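PDB 2P7O: glyoxalase family protein from Listeria monocytogenes, which catalyses the hydration of the antibiotic fosfomycin at a manganese centre and so gives the bacterium resistance to it. Local coordinates for residues Gln63-Ile74 with Tyr110-Ala121. Residues are numbered along the deposited sequence; the frame is centred on the assembly and turned at random.
Sequences QERTYNHIAFQI and YDFDNHLFELHA. With MN (manganese (II) ion), chain C.
Two neighbouring parallel strands of a glyoxalase-fold sheet, 69-73 and 116-120, carry His69 and Glu118, two ligands of the manganese ion. His69 NE2 and Glu118 OE1 each lie 2.1 Å from the metal; Glu126 and His7 of the second subunit join them, with water 5. Parallel pairing is established by a regular series of bonds: Glu118 N donates to Ile70 O, Phe72 N to Glu118 O (2.9 Å), His120 N to Phe72 O and Ile74 N to His120 O. His69, Ala71 and Glu118 therefore share the metal face, while Ile70, Phe72, Phe117 and Leu119 occupy the other, where Phe72 CB meets Leu119 CD2 at 3.9 Å and Phe26 meets the rings of Phe72 and Phe117.

The rotation of the imidazole is fixed at its edge, where His69 ND1 donates to Tyr67 O (2.9 Å, 168°) with the oxygen in the ring plane. Glu118, with CG anti to the backbone N (chi1 174°) and the chain extended beyond, reaches the ion, OE1 passing 3.5 Å from Ala71 CB; its OE2 accepts from water 5 and bonds to Ser106.

Before the two paired strands begin, the Arg65 guanidinium lies over one face of Tyr110, at the end of strand 106-110, CZ 4.0 Å from the ring centroid and 17° off its normal, a cation-pi contact; NH1 forms a salt bridge with Glu92. Leu116 CD1 lies over the opposite face of that ring. Water 4 links Asn68 O to Leu116 N near the start of the pairing.

With ND1 engaged as a donor, His69 presents NE2 to the metal, whose positive charge probably makes tolerable the 2.9 Å approach of NE2 to Glu118 OE1, made without a hydrogen bond.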
loop_
_atom_site.group_PDB
_atom_site.type_symbol
_atom_site.label_atom_id
_atom_site.label_comp_id
_atom_site.label_asym_id
_atom_site.label_seq_id
_atom_site.Cartn_x
_atom_site.Cartn_y
_atom_site.Cartn_z
ATOM N N GLN A 63 -5.734 -0.237 -14.489
ATOM C CA GLN A 63 -4.335 -0.617 -14.377
ATOM C C GLN A 63 -4.189 -2.126 -14.338
ATOM O O GLN A 63 -5.029 -2.778 -13.698
ATOM C CB GLN A 63 -3.716 -0.019 -13.090
ATOM C CG GLN A 63 -4.103 -0.800 -11.847
ATOM C CD GLN A 63 -3.278 -0.513 -10.624
ATOM O OE1 GLN A 63 -2.347 0.285 -10.642
ATOM N NE2 GLN A 63 -3.541 -1.209 -9.512
ATOM N N GLU A 64 -3.245 -2.798 -15.015
ATOM C CA GLU A 64 -3.322 -4.266 -14.932
ATOM C C GLU A 64 -3.087 -4.769 -13.496
ATOM O O GLU A 64 -2.590 -4.103 -12.594
ATOM C CB GLU A 64 -2.367 -4.981 -15.878
ATOM C CG GLU A 64 -2.820 -5.752 -17.071
ATOM C CD GLU A 64 -3.335 -7.166 -16.952
ATOM O OE1 GLU A 64 -2.640 -8.165 -16.659
ATOM O OE2 GLU A 64 -4.543 -7.321 -17.272
ATOM N N ARG A 65 -3.504 -5.997 -13.299
ATOM C CA ARG A 65 -3.489 -6.795 -12.099
ATOM C C ARG A 65 -2.122 -7.404 -11.841
ATOM O O ARG A 65 -1.443 -7.932 -12.716
ATOM C CB ARG A 65 -4.553 -7.922 -12.182
ATOM C CG ARG A 65 -5.901 -7.385 -12.650
ATOM C CD ARG A 65 -7.027 -8.388 -12.405
ATOM N NE ARG A 65 -8.031 -7.747 -11.575
ATOM C CZ ARG A 65 -9.302 -8.097 -11.493
ATOM N NH1 ARG A 65 -9.707 -9.143 -12.211
ATOM N NH2 ARG A 65 -10.141 -7.416 -10.709
ATOM N N THR A 66 -1.736 -7.242 -10.578
ATOM C CA THR A 66 -0.507 -7.841 -10.090
ATOM C C THR A 66 -0.781 -8.357 -8.679
ATOM O O THR A 66 -1.915 -8.279 -8.229
ATOM C CB THR A 66 0.681 -6.879 -10.035
ATOM O OG1 THR A 66 0.398 -5.877 -9.029
ATOM C CG2 THR A 66 0.940 -6.268 -11.408
ATOM N N TYR A 67 0.284 -8.820 -8.077
ATOM C CA TYR A 67 0.228 -9.401 -6.734
ATOM C C TYR A 67 0.697 -8.444 -5.646
ATOM O O TYR A 67 0.750 -8.851 -4.470
ATOM C CB TYR A 67 1.109 -10.656 -6.765
ATOM C CG TYR A 67 0.632 -11.633 -7.822
ATOM C CD1 TYR A 67 -0.610 -12.221 -7.680
ATOM C CD2 TYR A 67 1.387 -12.022 -8.918
ATOM C CE1 TYR A 67 -1.141 -13.134 -8.570
ATOM C CE2 TYR A 67 0.892 -12.949 -9.818
ATOM C CZ TYR A 67 -0.362 -13.498 -9.654
ATOM O OH TYR A 67 -0.858 -14.427 -10.553
ATOM N N ASN A 68 0.964 -7.189 -5.960
ATOM C CA ASN A 68 1.149 -6.114 -4.950
ATOM C C ASN A 68 -0.151 -6.052 -4.139
ATOM O O ASN A 68 -1.216 -5.953 -4.746
ATOM C CB ASN A 68 1.365 -4.778 -5.697
ATOM C CG ASN A 68 2.661 -4.833 -6.466
ATOM O OD1 ASN A 68 3.742 -4.693 -5.887
ATOM N ND2 ASN A 68 2.702 -5.165 -7.748
ATOM N N HIS A 69 -0.140 -6.076 -2.806
ATOM C CA HIS A 69 -1.418 -5.994 -2.112
ATOM C C HIS A 69 -1.225 -5.397 -0.719
ATOM O O HIS A 69 -0.163 -5.549 -0.076
ATOM C CB HIS A 69 -2.071 -7.359 -1.932
ATOM C CG HIS A 69 -1.291 -8.422 -1.207
ATOM N ND1 HIS A 69 -0.343 -9.205 -1.836
ATOM C CD2 HIS A 69 -1.331 -8.868 0.073
ATOM C CE1 HIS A 69 0.174 -10.082 -0.942
ATOM N NE2 HIS A 69 -0.420 -9.882 0.225
ATOM N N ILE A 70 -2.353 -4.875 -0.253
ATOM C CA ILE A 70 -2.449 -4.348 1.135
ATOM C C ILE A 70 -3.249 -5.389 1.902
ATOM O O ILE A 70 -4.302 -5.803 1.430
ATOM C CB ILE A 70 -3.177 -3.006 1.138
ATOM C CG1 ILE A 70 -2.448 -1.950 0.281
ATOM C CG2 ILE A 70 -3.379 -2.513 2.575
ATOM C CD1 ILE A 70 -3.332 -0.740 -0.039
ATOM N N ALA A 71 -2.775 -5.764 3.064
ATOM C CA ALA A 71 -3.453 -6.819 3.854
ATOM C C ALA A 71 -3.882 -6.198 5.188
ATOM O O ALA A 71 -3.056 -5.577 5.897
ATOM C CB ALA A 71 -2.447 -7.953 4.090
ATOM N N PHE A 72 -5.133 -6.344 5.588
ATOM C CA PHE A 72 -5.603 -5.941 6.900
ATOM C C PHE A 72 -5.806 -7.171 7.794
ATOM O O PHE A 72 -6.115 -8.236 7.282
ATOM C CB PHE A 72 -6.979 -5.238 6.793
ATOM C CG PHE A 72 -6.804 -3.833 6.205
ATOM C CD1 PHE A 72 -7.060 -3.587 4.870
ATOM C CD2 PHE A 72 -6.455 -2.778 7.031
ATOM C CE1 PHE A 72 -6.956 -2.283 4.394
ATOM C CE2 PHE A 72 -6.235 -1.508 6.540
ATOM C CZ PHE A 72 -6.523 -1.245 5.207
ATOM N N GLN A 73 -5.633 -6.923 9.103
ATOM C CA GLN A 73 -5.767 -7.958 10.092
ATOM C C GLN A 73 -7.218 -8.194 10.537
ATOM O O GLN A 73 -7.938 -7.260 10.954
ATOM C CB GLN A 73 -4.912 -7.617 11.338
ATOM C CG GLN A 73 -4.612 -8.873 12.179
ATOM C CD GLN A 73 -3.526 -8.624 13.222
ATOM O OE1 GLN A 73 -3.674 -9.192 14.308
ATOM N NE2 GLN A 73 -2.477 -7.802 12.998
ATOM N N ILE A 74 -7.631 -9.486 10.510
ATOM C CA ILE A 74 -8.938 -9.840 11.102
ATOM C C ILE A 74 -8.725 -11.090 11.946
ATOM O O ILE A 74 -7.642 -11.713 11.929
ATOM C CB ILE A 74 -10.056 -10.121 10.077
ATOM C CG1 ILE A 74 -9.623 -11.202 9.056
ATOM C CG2 ILE A 74 -10.370 -8.826 9.320
ATOM C CD1 ILE A 74 -10.786 -11.716 8.220
ATOM N N TYR A 110 -10.249 -8.432 -5.095
ATOM C CA TYR A 110 -9.873 -7.172 -5.742
ATOM C C TYR A 110 -10.934 -6.121 -5.472
ATOM O O TYR A 110 -12.015 -6.521 -5.044
ATOM C CB TYR A 110 -9.858 -7.333 -7.298
ATOM C CG TYR A 110 -8.820 -8.351 -7.696
ATOM C CD1 TYR A 110 -9.158 -9.712 -7.609
ATOM C CD2 TYR A 110 -7.530 -7.973 -8.060
ATOM C CE1 TYR A 110 -8.216 -10.667 -7.952
ATOM C CE2 TYR A 110 -6.587 -8.966 -8.385
ATOM C CZ TYR A 110 -6.941 -10.279 -8.307
ATOM O OH TYR A 110 -6.035 -11.254 -8.652
ATOM N N ASP A 111 -10.607 -4.848 -5.727
ATOM C CA ASP A 111 -11.688 -3.847 -5.647
ATOM C C ASP A 111 -12.312 -3.700 -7.033
ATOM O O ASP A 111 -12.340 -4.691 -7.777
ATOM C CB ASP A 111 -11.246 -2.497 -5.097
ATOM C CG ASP A 111 -10.093 -1.864 -5.869
ATOM O OD1 ASP A 111 -9.699 -0.715 -5.485
ATOM O OD2 ASP A 111 -9.632 -2.467 -6.842
ATOM N N PHE A 112 -12.743 -2.500 -7.371
ATOM C CA PHE A 112 -13.319 -2.305 -8.713
ATOM C C PHE A 112 -12.271 -1.734 -9.659
ATOM O O PHE A 112 -12.624 -1.393 -10.787
ATOM C CB PHE A 112 -14.491 -1.319 -8.604
ATOM C CG PHE A 112 -15.664 -1.839 -7.778
ATOM C CD1 PHE A 112 -16.059 -1.289 -6.568
ATOM C CD2 PHE A 112 -16.406 -2.917 -8.245
ATOM C CE1 PHE A 112 -17.129 -1.796 -5.859
ATOM C CE2 PHE A 112 -17.475 -3.434 -7.530
ATOM C CZ PHE A 112 -17.874 -2.855 -6.340
ATOM N N ASP A 113 -11.010 -1.648 -9.218
ATOM C CA ASP A 113 -9.990 -0.970 -10.045
ATOM C C ASP A 113 -8.693 -1.780 -10.063
ATOM O O ASP A 113 -7.589 -1.174 -10.098
ATOM C CB ASP A 113 -9.719 0.420 -9.417
ATOM C CG ASP A 113 -10.970 1.282 -9.571
ATOM O OD1 ASP A 113 -11.176 1.875 -10.658
ATOM O OD2 ASP A 113 -11.803 1.349 -8.631
ATOM N N ASN A 114 -8.810 -3.122 -10.061
ATOM C CA ASN A 114 -7.601 -3.942 -10.148
ATOM C C ASN A 114 -6.577 -3.731 -9.053
ATOM O O ASN A 114 -5.419 -4.127 -9.233
ATOM C CB ASN A 114 -6.895 -3.868 -11.506
ATOM C CG ASN A 114 -7.693 -4.576 -12.596
ATOM O OD1 ASN A 114 -7.331 -4.447 -13.775
ATOM N ND2 ASN A 114 -8.772 -5.248 -12.252
ATOM N N HIS A 115 -6.966 -3.318 -7.861
ATOM C CA HIS A 115 -6.100 -3.401 -6.683
ATOM C C HIS A 115 -6.394 -4.708 -5.919
ATOM O O HIS A 115 -7.542 -4.962 -5.490
ATOM C CB HIS A 115 -6.496 -2.257 -5.725
ATOM C CG HIS A 115 -6.296 -0.870 -6.231
ATOM N ND1 HIS A 115 -7.306 0.023 -6.538
ATOM C CD2 HIS A 115 -5.136 -0.164 -6.382
ATOM C CE1 HIS A 115 -6.761 1.172 -6.960
ATOM N NE2 HIS A 115 -5.441 1.084 -6.856
ATOM N N LEU A 116 -5.362 -5.474 -5.577
ATOM C CA LEU A 116 -5.469 -6.655 -4.718
ATOM C C LEU A 116 -5.432 -6.291 -3.231
ATOM O O LEU A 116 -4.610 -5.505 -2.756
ATOM C CB LEU A 116 -4.318 -7.580 -5.077
ATOM C CG LEU A 116 -4.386 -8.950 -4.375
ATOM C CD1 LEU A 116 -5.659 -9.710 -4.747
ATOM C CD2 LEU A 116 -3.163 -9.719 -4.833
ATOM N N PHE A 117 -6.395 -6.885 -2.514
ATOM C CA PHE A 117 -6.469 -6.683 -1.067
ATOM C C PHE A 117 -6.523 -8.065 -0.422
ATOM O O PHE A 117 -6.854 -9.081 -1.052
ATOM C CB PHE A 117 -7.805 -6.018 -0.693
ATOM C CG PHE A 117 -7.787 -4.511 -0.940
ATOM C CD1 PHE A 117 -8.353 -3.964 -2.088
ATOM C CD2 PHE A 117 -7.198 -3.647 -0.034
ATOM C CE1 PHE A 117 -8.344 -2.587 -2.339
ATOM C CE2 PHE A 117 -7.167 -2.270 -0.241
ATOM C CZ PHE A 117 -7.771 -1.738 -1.392
ATOM N N GLU A 118 -6.164 -8.101 0.842
ATOM C CA GLU A 118 -6.170 -9.334 1.608
ATOM C C GLU A 118 -6.728 -9.010 2.996
ATOM O O GLU A 118 -6.368 -8.022 3.618
ATOM C CB GLU A 118 -4.757 -9.910 1.668
ATOM C CG GLU A 118 -4.562 -11.140 2.549
ATOM C CD GLU A 118 -3.131 -11.619 2.691
ATOM O OE1 GLU A 118 -2.210 -10.895 2.210
ATOM O OE2 GLU A 118 -2.932 -12.712 3.288
ATOM N N LEU A 119 -7.601 -9.896 3.477
ATOM C CA LEU A 119 -7.915 -9.981 4.903
ATOM C C LEU A 119 -7.215 -11.206 5.503
ATOM O O LEU A 119 -7.370 -12.336 5.021
ATOM C CB LEU A 119 -9.452 -10.105 4.989
ATOM C CG LEU A 119 -10.141 -8.787 4.589
ATOM C CD1 LEU A 119 -11.650 -9.014 4.667
ATOM C CD2 LEU A 119 -9.744 -7.593 5.434
ATOM N N HIS A 120 -6.327 -10.939 6.440
ATOM C CA HIS A 120 -5.385 -11.961 6.881
ATOM C C HIS A 120 -5.726 -12.276 8.332
ATOM O O HIS A 120 -5.650 -11.360 9.157
ATOM C CB HIS A 120 -3.972 -11.375 6.707
ATOM C CG HIS A 120 -2.858 -12.249 7.231
ATOM N ND1 HIS A 120 -1.864 -12.775 6.417
ATOM C CD2 HIS A 120 -2.474 -12.567 8.500
ATOM C CE1 HIS A 120 -1.017 -13.462 7.157
ATOM N NE2 HIS A 120 -1.388 -13.377 8.434
ATOM N N ALA A 121 -6.068 -13.511 8.644
ATOM C CA ALA A 121 -6.107 -13.919 10.063
ATOM C C ALA A 121 -4.897 -14.796 10.382
ATOM O O ALA A 121 -4.296 -15.451 9.517
ATOM C CB ALA A 121 -7.353 -14.763 10.305
HETATM MN MN MN C . -0.081 -11.067 1.949
HETATM O O HOH W 1 -10.928 -4.943 -10.171
HETATM O O HOH W 2 -3.749 -6.394 -8.697
HETATM O O HOH W 3 -3.414 -10.143 -9.093
HETATM O O HOH W 4 -2.880 -4.463 -6.379
HETATM O O HOH W 5 -0.356 -12.948 3.041
#